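Local structure of fumarylacetoacetate hydrolase (Burkholderia xenovorans, 5TI1) at residues 35-47 and 286-298. The protein probably hydrolyses fumarylacetoacetate to fumarate and acetoacetate, the last step of phenylalanine and tyrosine breakdown, as a metal-dependent enzyme of the FAH family. Sequence-based numbering, arbitrary orientation.
Sequences GDFSIQNLPFGIF and ISPWIVTLDALEP
P288 packs its carbonyl oxygen O against G45 CA at 3.9 Å. A water lies between P288 O and I46 N and accepts from I46 N. W289 follows as the main side chain of the contact. Its CG, anti to the carbonyl carbon and beside the backbone N (chi1 -67°), carries the indole along the backbone of P43, F44 and G45. The benzo atom CZ3 comes 3.6 Å from G45 N, where the glycine has no side chain to block it. At the pyrrole side F37 directs its ring edge at the indole face in a T-shaped stack, planes at 61°, with F37 CZ 3.6 Å from W289 CD1. P43 CB packs against W289 CB, and A60 of strand 56-61 touches F37, P43 and W289. I290 pairs with F44 by two backbone hydrogen bonds, F44 N to I290 O at 2.9 Å and I290 N to F44 O at 2.7 Å. V291 sets both methyls near N41 OD1, CG1 at 3.7 Å. The N41 amide is fixed through ND2, which donates to D36 O and to G431 O. T292 puts CG2 in the plane of the F44 ring, 3.6 Å from CE2 at its edge. Its OG1 accepts from A295 N and N-caps the short helix 293-296. A water accepts from T292 N and lies within hydrogen-bonding distance of N41 O. A295 CB then lies 3.4 Å from N41 O, which also accepts from R109. The F44-I290 pair is a single antiparallel bridge, joining the N-terminal five-stranded antiparallel sheet to strand 284-292 of the FAH-family C-terminal region, away from the metal sites.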
ATOM      1  N   GLY B  35      -3.805   2.597  35.270  1.00 45.73           N
ATOM      2  CA  GLY B  35      -2.975   3.160  34.228  1.00 43.78           C
ATOM      3  C   GLY B  35      -2.630   2.136  33.163  1.00 43.92           C
ATOM      4  O   GLY B  35      -2.516   0.935  33.427  1.00 44.16           O
ATOM      5  N   ASP B  36      -2.454   2.626  31.936  1.00 40.65           N
ATOM      6  CA  ASP B  36      -2.157   1.735  30.818  1.00 39.50           C
ATOM      7  C   ASP B  36      -0.734   1.191  30.884  1.00 41.78           C
ATOM      8  O   ASP B  36      -0.479   0.067  30.434  1.00 39.69           O
ATOM      9  CB  ASP B  36      -2.366   2.463  29.484  1.00 38.88           C
ATOM     10  CG  ASP B  36      -3.834   2.583  29.100  1.00 42.68           C
ATOM     11  OD1 ASP B  36      -4.635   1.692  29.461  1.00 44.64           O
ATOM     12  OD2 ASP B  36      -4.193   3.573  28.432  1.00 43.97           O
ATOM     13  N   PHE B  37       0.201   1.961  31.433  1.00 40.21           N
ATOM     14  CA  PHE B  37       1.613   1.670  31.243  1.00 46.95           C
ATOM     15  C   PHE B  37       2.258   1.092  32.499  1.00 42.34           C
ATOM     16  O   PHE B  37       3.227   1.637  33.040  1.00 45.33           O
ATOM     17  CB  PHE B  37       2.292   2.939  30.745  1.00 39.10           C
ATOM     18  CG  PHE B  37       1.592   3.526  29.547  1.00 39.18           C
ATOM     19  CD1 PHE B  37       1.388   2.749  28.411  1.00 39.08           C
ATOM     20  CD2 PHE B  37       1.087   4.821  29.571  1.00 40.47           C
ATOM     21  CE1 PHE B  37       0.720   3.263  27.311  1.00 42.12           C
ATOM     22  CE2 PHE B  37       0.419   5.347  28.467  1.00 36.75           C
ATOM     23  CZ  PHE B  37       0.241   4.568  27.338  1.00 41.05           C
ATOM     24  N   SER B  38       1.708  -0.027  32.955  1.00 43.47           N
ATOM     25  CA  SER B  38       2.282  -0.806  34.041  1.00 50.70           C
ATOM     26  C   SER B  38       3.676  -1.291  33.660  1.00 50.93           C
ATOM     27  O   SER B  38       4.039  -1.349  32.485  1.00 43.83           O
ATOM     28  CB  SER B  38       1.394  -2.011  34.338  1.00 46.65           C
ATOM     29  OG  SER B  38       1.086  -2.671  33.109  1.00 45.08           O
ATOM     30  N   ILE B  39       4.455  -1.689  34.671  1.00 47.55           N
ATOM     31  CA  ILE B  39       5.763  -2.265  34.370  1.00 47.76           C
ATOM     32  C   ILE B  39       5.616  -3.535  33.545  1.00 47.09           C
ATOM     33  O   ILE B  39       6.574  -3.973  32.899  1.00 46.62           O
ATOM     34  CB  ILE B  39       6.563  -2.525  35.666  1.00 50.34           C
ATOM     35  CG1 ILE B  39       8.060  -2.642  35.363  1.00 52.75           C
ATOM     36  CG2 ILE B  39       6.042  -3.762  36.372  1.00 52.12           C
ATOM     37  CD1 ILE B  39       8.917  -2.938  36.583  1.00 56.07           C
ATOM     38  N   GLN B  40       4.423  -4.134  33.537  1.00 47.12           N
ATOM     39  CA  GLN B  40       4.178  -5.325  32.736  1.00 46.54           C
ATOM     40  C   GLN B  40       3.973  -5.005  31.261  1.00 44.79           C
ATOM     41  O   GLN B  40       4.026  -5.919  30.429  1.00 44.03           O
ATOM     42  CB  GLN B  40       2.957  -6.081  33.277  1.00 47.69           C
ATOM     43  CG  GLN B  40       3.184  -6.798  34.612  1.00 50.43           C
ATOM     44  CD  GLN B  40       3.073  -5.882  35.815  1.00 54.81           C
ATOM     45  OE1 GLN B  40       2.750  -4.699  35.683  1.00 50.73           O
ATOM     46  NE2 GLN B  40       3.328  -6.430  37.005  1.00 54.37           N
ATOM     47  N   ASN B  41       3.745  -3.740  30.919  1.00 43.33           N
ATOM     48  CA  ASN B  41       3.444  -3.373  29.542  1.00 43.92           C
ATOM     49  C   ASN B  41       4.730  -3.190  28.748  1.00 43.82           C
ATOM     50  O   ASN B  41       5.125  -4.076  27.980  1.00 39.14           O
ATOM     51  CB  ASN B  41       2.588  -2.105  29.503  1.00 39.69           C
ATOM     52  CG  ASN B  41       2.062  -1.807  28.107  1.00 37.65           C
ATOM     53  OD1 ASN B  41       2.485  -2.418  27.127  1.00 36.76           O
ATOM     54  ND2 ASN B  41       1.131  -0.872  28.016  1.00 43.01           N
ATOM     55  N   LEU B  42       5.386  -2.041  28.931  1.00 39.89           N
ATOM     56  CA  LEU B  42       6.608  -1.679  28.222  1.00 38.71           C
ATOM     57  C   LEU B  42       6.365  -1.630  26.711  1.00 45.14           C
ATOM     58  O   LEU B  42       6.977  -2.398  25.950  1.00 42.75           O
ATOM     59  CB  LEU B  42       7.731  -2.660  28.572  1.00 40.03           C
ATOM     60  CG  LEU B  42       7.912  -2.878  30.077  1.00 45.71           C
ATOM     61  CD1 LEU B  42       9.033  -3.873  30.368  1.00 43.69           C
ATOM     62  CD2 LEU B  42       8.158  -1.551  30.783  1.00 43.08           C
ATOM     63  N   PRO B  43       5.491  -0.747  26.237  1.00 35.51           N
ATOM     64  CA  PRO B  43       5.265  -0.634  24.796  1.00 33.76           C
ATOM     65  C   PRO B  43       6.306   0.268  24.149  1.00 37.89           C
ATOM     66  O   PRO B  43       6.949   1.086  24.807  1.00 35.30           O
ATOM     67  CB  PRO B  43       3.873  -0.008  24.712  1.00 33.13           C
ATOM     68  CG  PRO B  43       3.840   0.914  25.921  1.00 34.13           C
ATOM     69  CD  PRO B  43       4.678   0.226  26.998  1.00 35.83           C
ATOM     70  N   PHE B  44       6.448   0.118  22.830  1.00 31.76           N
ATOM     71  CA  PHE B  44       7.436   0.856  22.051  1.00 32.41           C
ATOM     72  C   PHE B  44       6.783   1.954  21.223  1.00 29.84           C
ATOM     73  O   PHE B  44       5.698   1.763  20.663  1.00 35.82           O
ATOM     74  CB  PHE B  44       8.217  -0.075  21.118  1.00 32.00           C
ATOM     75  CG  PHE B  44       9.134  -1.015  21.836  1.00 32.14           C
ATOM     76  CD1 PHE B  44      10.442  -0.656  22.103  1.00 32.90           C
ATOM     77  CD2 PHE B  44       8.687  -2.255  22.240  1.00 32.78           C
ATOM     78  CE1 PHE B  44      11.295  -1.524  22.769  1.00 42.30           C
ATOM     79  CE2 PHE B  44       9.532  -3.134  22.906  1.00 38.48           C
ATOM     80  CZ  PHE B  44      10.836  -2.765  23.170  1.00 42.86           C
ATOM     81  N   GLY B  45       7.471   3.093  21.129  1.00 29.75           N
ATOM     82  CA  GLY B  45       7.029   4.213  20.324  1.00 28.72           C
ATOM     83  C   GLY B  45       8.209   5.037  19.852  1.00 28.69           C
ATOM     84  O   GLY B  45       9.369   4.722  20.126  1.00 33.61           O
ATOM     85  N   ILE B  46       7.894   6.116  19.139  1.00 37.13           N
ATOM     86  CA  ILE B  46       8.878   7.057  18.615  1.00 30.78           C
ATOM     87  C   ILE B  46       8.514   8.431  19.148  1.00 30.78           C
ATOM     88  O   ILE B  46       7.395   8.913  18.922  1.00 27.55           O
ATOM     89  CB  ILE B  46       8.913   7.052  17.075  1.00 28.37           C
ATOM     90  CG1 ILE B  46       9.394   5.688  16.549  1.00 33.17           C
ATOM     91  CG2 ILE B  46       9.797   8.167  16.543  1.00 27.06           C
ATOM     92  CD1 ILE B  46      10.831   5.366  16.882  1.00 32.69           C
ATOM     93  N   PHE B  47       9.451   9.069  19.848  1.00 29.08           N
ATOM     94  CA  PHE B  47       9.146  10.340  20.483  1.00 32.29           C
ATOM     95  C   PHE B  47      10.288  11.323  20.290  1.00 34.02           C
ATOM     96  O   PHE B  47      11.413  10.972  19.920  1.00 34.76           O
ATOM     97  CB  PHE B  47       8.866  10.183  21.987  1.00 30.49           C
ATOM     98  CG  PHE B  47      10.105  10.052  22.812  1.00 44.15           C
ATOM     99  CD1 PHE B  47      10.800   8.855  22.850  1.00 32.32           C
ATOM    100  CD2 PHE B  47      10.588  11.124  23.542  1.00 43.12           C
ATOM    101  CE1 PHE B  47      11.947   8.731  23.597  1.00 34.52           C
ATOM    102  CE2 PHE B  47      11.734  11.000  24.299  1.00 42.36           C
ATOM    103  CZ  PHE B  47      12.416   9.804  24.321  1.00 34.77           C
ATOM    104  N   ILE B 286      -3.871   5.642  13.970  1.00 25.11           N
ATOM    105  CA  ILE B 286      -3.451   4.635  14.937  1.00 25.58           C
ATOM    106  C   ILE B 286      -2.911   5.306  16.195  1.00 31.77           C
ATOM    107  O   ILE B 286      -2.428   6.446  16.174  1.00 27.73           O
ATOM    108  CB  ILE B 286      -2.414   3.634  14.369  1.00 23.97           C
ATOM    109  CG1 ILE B 286      -1.119   4.335  13.939  1.00 25.84           C
ATOM    110  CG2 ILE B 286      -3.021   2.837  13.216  1.00 23.57           C
ATOM    111  CD1 ILE B 286      -0.002   3.343  13.541  1.00 28.40           C
ATOM    112  N   SER B 287      -3.017   4.581  17.307  1.00 26.41           N
ATOM    113  CA  SER B 287      -2.396   4.999  18.545  1.00 26.77           C
ATOM    114  C   SER B 287      -0.875   4.931  18.411  1.00 34.21           C
ATOM    115  O   SER B 287      -0.344   4.210  17.556  1.00 27.94           O
ATOM    116  CB  SER B 287      -2.876   4.112  19.696  1.00 28.12           C
ATOM    117  OG  SER B 287      -2.603   2.750  19.428  1.00 32.04           O
ATOM    118  N   PRO B 288      -0.142   5.679  19.244  1.00 35.73           N
ATOM    119  CA  PRO B 288       1.312   5.776  19.044  1.00 32.71           C
ATOM    120  C   PRO B 288       2.144   4.681  19.701  1.00 31.04           C
ATOM    121  O   PRO B 288       3.299   4.498  19.302  1.00 28.37           O
ATOM    122  CB  PRO B 288       1.647   7.153  19.639  1.00 26.82           C
ATOM    123  CG  PRO B 288       0.601   7.361  20.691  1.00 31.35           C
ATOM    124  CD  PRO B 288      -0.647   6.698  20.187  1.00 30.29           C
ATOM    125  N   TRP B 289       1.605   3.953  20.686  1.00 28.59           N
ATOM    126  CA  TRP B 289       2.370   2.967  21.448  1.00 33.35           C
ATOM    127  C   TRP B 289       2.104   1.549  20.936  1.00 35.26           C
ATOM    128  O   TRP B 289       0.966   1.066  20.974  1.00 29.85           O
ATOM    129  CB  TRP B 289       2.035   3.047  22.941  1.00 34.72           C
ATOM    130  CG  TRP B 289       2.478   4.322  23.601  1.00 38.32           C
ATOM    131  CD1 TRP B 289       1.673   5.313  24.087  1.00 33.44           C
ATOM    132  CD2 TRP B 289       3.828   4.752  23.828  1.00 34.48           C
ATOM    133  NE1 TRP B 289       2.436   6.329  24.608  1.00 36.17           N
ATOM    134  CE2 TRP B 289       3.762   6.015  24.460  1.00 33.66           C
ATOM    135  CE3 TRP B 289       5.084   4.195  23.559  1.00 33.73           C
ATOM    136  CZ2 TRP B 289       4.904   6.726  24.837  1.00 32.43           C
ATOM    137  CZ3 TRP B 289       6.218   4.904  23.924  1.00 32.08           C
ATOM    138  CH2 TRP B 289       6.119   6.156  24.559  1.00 37.59           C
ATOM    139  N   ILE B 290       3.148   0.860  20.500  1.00 29.37           N
ATOM    140  CA  ILE B 290       2.975  -0.514  20.043  1.00 29.74           C
ATOM    141  C   ILE B 290       3.145  -1.418  21.250  1.00 31.01           C
ATOM    142  O   ILE B 290       4.242  -1.527  21.802  1.00 34.89           O
ATOM    143  CB  ILE B 290       3.945  -0.892  18.923  1.00 28.45           C
ATOM    144  CG1 ILE B 290       3.729   0.010  17.705  1.00 27.00           C
ATOM    145  CG2 ILE B 290       3.695  -2.325  18.522  1.00 28.62           C
ATOM    146  CD1 ILE B 290       4.595  -0.368  16.515  1.00 29.53           C
ATOM    147  N   VAL B 291       2.050  -2.035  21.678  1.00 31.76           N
ATOM    148  CA  VAL B 291       2.080  -2.985  22.789  1.00 33.40           C
ATOM    149  C   VAL B 291       2.551  -4.318  22.226  1.00 36.64           C
ATOM    150  O   VAL B 291       1.943  -4.840  21.286  1.00 36.44           O
ATOM    151  CB  VAL B 291       0.698  -3.111  23.447  1.00 34.31           C
ATOM    152  CG1 VAL B 291       0.689  -4.252  24.475  1.00 36.09           C
ATOM    153  CG2 VAL B 291       0.273  -1.780  24.109  1.00 34.46           C
ATOM    154  N   THR B 292       3.651  -4.850  22.764  1.00 34.22           N
ATOM    155  CA  THR B 292       4.258  -6.045  22.179  1.00 39.92           C
ATOM    156  C   THR B 292       3.374  -7.271  22.367  1.00 37.90           C
ATOM    157  O   THR B 292       2.642  -7.405  23.352  1.00 37.08           O
ATOM    158  CB  THR B 292       5.637  -6.346  22.782  1.00 39.54           C
ATOM    159  OG1 THR B 292       5.523  -6.543  24.201  1.00 38.87           O
ATOM    160  CG2 THR B 292       6.625  -5.231  22.488  1.00 37.58           C
ATOM    161  N   LEU B 293       3.466  -8.184  21.404  1.00 36.45           N
ATOM    162  CA  LEU B 293       2.710  -9.422  21.496  1.00 35.37           C
ATOM    163  C   LEU B 293       3.097 -10.207  22.746  1.00 37.27           C
ATOM    164  O   LEU B 293       2.241 -10.831  23.385  1.00 44.56           O
ATOM    165  CB  LEU B 293       2.924 -10.248  20.230  1.00 39.54           C
ATOM    166  CG  LEU B 293       1.974 -11.443  20.161  1.00 48.62           C
ATOM    167  CD1 LEU B 293       0.539 -10.975  19.942  1.00 48.87           C
ATOM    168  CD2 LEU B 293       2.405 -12.428  19.091  1.00 52.84           C
ATOM    169  N   ASP B 294       4.374 -10.149  23.135  1.00 37.63           N
ATOM    170  CA  ASP B 294       4.804 -10.786  24.380  1.00 42.72           C
ATOM    171  C   ASP B 294       4.093 -10.190  25.592  1.00 49.88           C
ATOM    172  O   ASP B 294       3.661 -10.925  26.489  1.00 42.47           O
ATOM    173  CB  ASP B 294       6.323 -10.672  24.528  1.00 39.72           C
ATOM    174  CG  ASP B 294       7.061 -11.745  23.744  1.00 45.83           C
ATOM    175  OD1 ASP B 294       6.496 -12.849  23.613  1.00 47.41           O
ATOM    176  OD2 ASP B 294       8.185 -11.494  23.258  1.00 41.17           O
ATOM    177  N   ALA B 295       3.949  -8.860  25.637  1.00 39.99           N
ATOM    178  CA  ALA B 295       3.256  -8.249  26.768  1.00 43.94           C
ATOM    179  C   ALA B 295       1.801  -8.694  26.835  1.00 41.57           C
ATOM    180  O   ALA B 295       1.213  -8.720  27.920  1.00 43.10           O
ATOM    181  CB  ALA B 295       3.344  -6.720  26.687  1.00 41.15           C
ATOM    182  N   LEU B 296       1.209  -9.057  25.698  1.00 40.38           N
ATOM    183  CA  LEU B 296      -0.183  -9.488  25.657  1.00 40.82           C
ATOM    184  C   LEU B 296      -0.373 -10.963  25.976  1.00 48.23           C
ATOM    185  O   LEU B 296      -1.520 -11.401  26.136  1.00 43.08           O
ATOM    186  CB  LEU B 296      -0.776  -9.206  24.283  1.00 39.04           C
ATOM    187  CG  LEU B 296      -0.863  -7.713  23.953  1.00 45.00           C
ATOM    188  CD1 LEU B 296      -0.975  -7.550  22.467  1.00 35.92           C
ATOM    189  CD2 LEU B 296      -2.059  -7.104  24.647  1.00 38.41           C
ATOM    190  N   GLU B 297       0.711 -11.733  26.049  1.00 42.75           N
ATOM    191  CA  GLU B 297       0.592 -13.166  26.307  1.00 50.12           C
ATOM    192  C   GLU B 297      -0.269 -13.499  27.521  1.00 54.84           C
ATOM    193  O   GLU B 297      -1.118 -14.397  27.400  1.00 47.01           O
ATOM    194  CB  GLU B 297       1.991 -13.787  26.438  1.00 50.94           C
ATOM    195  CG  GLU B 297       1.975 -15.299  26.625  1.00 58.11           C
ATOM    196  CD  GLU B 297       1.290 -16.020  25.476  1.00 54.01           C
ATOM    197  OE1 GLU B 297       1.385 -15.551  24.324  1.00 50.42           O
ATOM    198  OE2 GLU B 297       0.639 -17.050  25.728  1.00 54.63           O
ATOM    199  N   PRO B 298      -0.158 -12.811  28.671  1.00 47.31           N
ATOM    200  CA  PRO B 298      -1.036 -13.142  29.811  1.00 50.09           C
ATOM    201  C   PRO B 298      -2.517 -12.956  29.534  1.00 54.60           C
ATOM    202  O   PRO B 298      -3.332 -13.346  30.375  1.00 50.96           O
ATOM    203  CB  PRO B 298      -0.569 -12.179  30.916  1.00 50.16           C
ATOM    204  CG  PRO B 298       0.822 -11.813  30.538  1.00 58.56           C
ATOM    205  CD  PRO B 298       0.830 -11.777  29.040  1.00 46.88           C
TER
HETATM  206  O   HOH W   1       2.125  -8.442  30.358  1.00 34.06           O
HETATM  207  O   HOH W   2       4.339  -3.868  25.232  1.00 41.43           O
HETATM  208  O   HOH W   3       7.884  -5.140  25.629  1.00 31.87           O
HETATM  209  O   HOH W   4       5.061   6.486  18.782  1.00 25.95           O